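Local structure of histidine phosphotransferase (Caulobacter crescentus, 2OOC) at residues 9-17 / 94-102. The protein is a histidine phosphotransfer protein that regulates stalk biogenesis, probably by relaying phosphoryl groups between signalling partners. Sequence-based numbering, arbitrary orientation.
Sequences GAVDFAYLE and AALLDIAAY
Phe13 and Tyr102 lie almost flat on each other in an offset stack, their planes 21° apart and their centroids separated by 4.2 Å, and they illustrate how a chain end can be held to helix 85-111: the loop by a bond to Asp98, the start of helix 13-19 by stacked rings and a bond to Glu17. The two side chains run in opposite directions: CD2 of Tyr102 sits over the middle of the Phe13 ring, while CB of Tyr102 makes a CH-pi contact over the same face. CG1 of Val11 covers the other face nearer its rim. With CG anti to the backbone N (chi1 -178°), Tyr102 carries its hydroxyl to Glu17, where OH donates to the anti lone pair of OE2 at 2.7 Å. A phenylalanine in its place would probably keep the stack but leave the Glu17 carboxylate without this donor.

At the other end, Asp98 faces the incoming loop. In one of its two conformers OD2 accepts from Val11 N at 3.1 Å, the amide standing above the carboxylate plane, and a water donates to this oxygen and to Val11 O; these bonds are probably not permanent. Ala10 CB rests 3.4 Å from Ala94 O, and Val11 CG2 reaches Ile99 CG1. The loop runs along helix 85-111 of this Hpt fold; the short helix then turns away at 60°, reaching it through the Phe13 and Glu17 side chains. Chemically, the tyrosine hydroxyl would probably stabilise the ionised form of Glu17; Val11 N would do so for Asp98 only in the conformer described.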
loop_
_atom_site.group_PDB
_atom_site.type_symbol
_atom_site.label_atom_id
_atom_site.label_comp_id
_atom_site.label_asym_id
_atom_site.label_seq_id
_atom_site.Cartn_x
_atom_site.Cartn_y
_atom_site.Cartn_z
ATOM N N GLY A 9 -2.805 -5.167 11.777
ATOM C CA GLY A 9 -3.314 -5.058 10.378
ATOM C C GLY A 9 -3.028 -3.691 9.763
ATOM O O GLY A 9 -3.635 -2.710 10.135
ATOM N N ALA A 10 -2.094 -3.621 8.828
ATOM C CA ALA A 10 -1.845 -2.383 8.051
ATOM C C ALA A 10 -2.968 -2.098 7.056
ATOM O O ALA A 10 -3.262 -0.916 6.718
ATOM C CB ALA A 10 -0.467 -2.497 7.302
ATOM N N VAL A 11 -3.575 -3.158 6.527
ATOM C CA VAL A 11 -4.550 -3.019 5.435
ATOM C C VAL A 11 -5.921 -3.496 5.866
ATOM O O VAL A 11 -6.055 -4.564 6.422
ATOM C CB VAL A 11 -4.081 -3.762 4.214
ATOM C CG1 VAL A 11 -5.016 -3.616 3.038
ATOM C CG2 VAL A 11 -2.716 -3.241 3.788
ATOM N N ASP A 12 -6.932 -2.667 5.588
ATOM C CA ASP A 12 -8.302 -3.013 5.884
ATOM C C ASP A 12 -8.840 -3.816 4.751
ATOM O O ASP A 12 -9.330 -3.231 3.747
ATOM C CB ASP A 12 -9.121 -1.706 6.033
ATOM C CG ASP A 12 -10.450 -1.949 6.644
ATOM O OD1 ASP A 12 -10.977 -3.074 6.440
ATOM O OD2 ASP A 12 -10.955 -1.000 7.296
ATOM N N PHE A 13 -8.749 -5.147 4.812
ATOM C CA PHE A 13 -9.105 -5.931 3.658
ATOM C C PHE A 13 -10.618 -5.942 3.419
ATOM O O PHE A 13 -11.099 -6.202 2.312
ATOM C CB PHE A 13 -8.500 -7.363 3.719
ATOM C CG PHE A 13 -7.028 -7.383 3.464
ATOM C CD1 PHE A 13 -6.525 -7.133 2.207
ATOM C CD2 PHE A 13 -6.169 -7.603 4.473
ATOM C CE1 PHE A 13 -5.116 -7.140 1.984
ATOM C CE2 PHE A 13 -4.808 -7.595 4.238
ATOM C CZ PHE A 13 -4.288 -7.367 3.028
ATOM N N ALA A 14 -11.389 -5.605 4.470
ATOM C CA ALA A 14 -12.840 -5.459 4.276
ATOM C C ALA A 14 -13.143 -4.332 3.276
ATOM O O ALA A 14 -14.045 -4.427 2.420
ATOM C CB ALA A 14 -13.486 -5.186 5.590
ATOM N N TYR A 15 -12.390 -3.240 3.378
ATOM C CA TYR A 15 -12.530 -2.108 2.454
ATOM C C TYR A 15 -12.259 -2.528 1.028
ATOM O O TYR A 15 -13.044 -2.306 0.108
ATOM C CB TYR A 15 -11.623 -0.947 2.891
ATOM C CG TYR A 15 -11.737 0.266 2.009
ATOM C CD1 TYR A 15 -11.012 0.339 0.819
ATOM C CD2 TYR A 15 -12.592 1.318 2.323
ATOM C CE1 TYR A 15 -11.160 1.409 -0.032
ATOM C CE2 TYR A 15 -12.735 2.408 1.478
ATOM C CZ TYR A 15 -11.997 2.427 0.305
ATOM O OH TYR A 15 -12.148 3.548 -0.460
ATOM N N LEU A 16 -11.146 -3.245 0.864
ATOM C CA LEU A 16 -10.795 -3.697 -0.478
ATOM C C LEU A 16 -11.806 -4.710 -1.047
ATOM O O LEU A 16 -12.241 -4.619 -2.196
ATOM C CB LEU A 16 -9.403 -4.311 -0.456
ATOM C CG LEU A 16 -8.929 -4.635 -1.877
ATOM C CD1 LEU A 16 -9.128 -3.465 -2.866
ATOM C CD2 LEU A 16 -7.488 -5.057 -1.750
ATOM N N GLU A 17 -12.260 -5.639 -0.196
ATOM C CA GLU A 17 -13.246 -6.580 -0.636
ATOM C C GLU A 17 -14.526 -5.875 -0.986
ATOM O O GLU A 17 -15.240 -6.208 -1.930
ATOM C CB GLU A 17 -13.449 -7.660 0.462
ATOM C CG GLU A 17 -12.238 -8.535 0.630
ATOM C CD GLU A 17 -12.179 -9.317 1.903
ATOM O OE1 GLU A 17 -13.079 -9.113 2.765
ATOM O OE2 GLU A 17 -11.199 -10.113 2.044
ATOM N N ALA A 94 4.845 -2.447 6.084
ATOM C CA ALA A 94 3.745 -3.114 6.785
ATOM C C ALA A 94 2.573 -3.370 5.838
ATOM O O ALA A 94 1.937 -4.419 5.923
ATOM C CB ALA A 94 3.303 -2.250 7.971
ATOM N N ALA A 95 2.287 -2.450 4.901
ATOM C CA ALA A 95 1.191 -2.660 4.012
ATOM C C ALA A 95 1.551 -3.792 3.014
ATOM O O ALA A 95 0.694 -4.686 2.763
ATOM C CB ALA A 95 0.853 -1.320 3.284
ATOM N N LEU A 96 2.803 -3.793 2.515
ATOM C CA LEU A 96 3.224 -4.825 1.591
ATOM C C LEU A 96 3.226 -6.234 2.254
ATOM O O LEU A 96 2.920 -7.233 1.636
ATOM C CB LEU A 96 4.561 -4.473 0.958
ATOM C CG LEU A 96 4.438 -3.334 -0.048
ATOM C CD1 LEU A 96 5.847 -2.892 -0.382
ATOM C CD2 LEU A 96 3.700 -3.666 -1.362
ATOM N N LEU A 97 3.603 -6.258 3.536
ATOM C CA LEU A 97 3.638 -7.485 4.333
ATOM C C LEU A 97 2.273 -8.118 4.358
ATOM O O LEU A 97 2.093 -9.299 4.093
ATOM C CB LEU A 97 4.088 -7.098 5.746
ATOM C CG LEU A 97 4.020 -8.255 6.713
ATOM C CD1 LEU A 97 5.224 -9.212 6.482
ATOM C CD2 LEU A 97 4.144 -7.665 8.113
ATOM N N ASP A 98 1.296 -7.248 4.626
ATOM C CA ASP A 98 -0.114 -7.643 4.715
ATOM C C ASP A 98 -0.657 -8.126 3.369
ATOM O O ASP A 98 -1.282 -9.152 3.276
ATOM C CB ASP A 98 -0.957 -6.427 5.173
ATOM C CG ASP A 98 -1.187 -6.379 6.646
ATOM O OD1 ASP A 98 -0.254 -6.798 7.365
ATOM O OD2 ASP A 98 -2.297 -5.908 7.038
ATOM N N ILE A 99 -0.378 -7.352 2.346
ATOM C CA ILE A 99 -0.869 -7.651 1.002
ATOM C C ILE A 99 -0.295 -8.946 0.486
ATOM O O ILE A 99 -1.028 -9.793 -0.058
ATOM C CB ILE A 99 -0.547 -6.482 0.065
ATOM C CG1 ILE A 99 -1.499 -5.329 0.405
ATOM C CG2 ILE A 99 -0.652 -6.901 -1.413
ATOM C CD1 ILE A 99 -1.042 -4.026 -0.237
ATOM N N ALA A 100 1.013 -9.152 0.674
ATOM C CA ALA A 100 1.638 -10.387 0.231
ATOM C C ALA A 100 1.074 -11.611 0.952
ATOM O O ALA A 100 0.822 -12.694 0.415
ATOM C CB ALA A 100 3.165 -10.331 0.375
ATOM N N ALA A 101 0.833 -11.452 2.244
ATOM C CA ALA A 101 0.283 -12.513 3.060
ATOM C C ALA A 101 -1.164 -12.881 2.701
ATOM O O ALA A 101 -1.570 -14.040 2.755
ATOM C CB ALA A 101 0.396 -12.150 4.575
ATOM N N TYR A 102 -1.956 -11.858 2.333
ATOM C CA TYR A 102 -3.326 -12.067 1.908
ATOM C C TYR A 102 -3.337 -12.852 0.608
ATOM O O TYR A 102 -4.112 -13.793 0.491
ATOM C CB TYR A 102 -4.003 -10.745 1.718
ATOM C CG TYR A 102 -5.476 -10.781 1.325
ATOM C CD1 TYR A 102 -5.837 -10.976 0.018
ATOM C CD2 TYR A 102 -6.467 -10.577 2.257
ATOM C CE1 TYR A 102 -7.156 -10.955 -0.371
ATOM C CE2 TYR A 102 -7.810 -10.543 1.879
ATOM C CZ TYR A 102 -8.129 -10.742 0.564
ATOM O OH TYR A 102 -9.439 -10.734 0.130
HETATM O O HOH W 1 -4.725 -6.465 7.861
#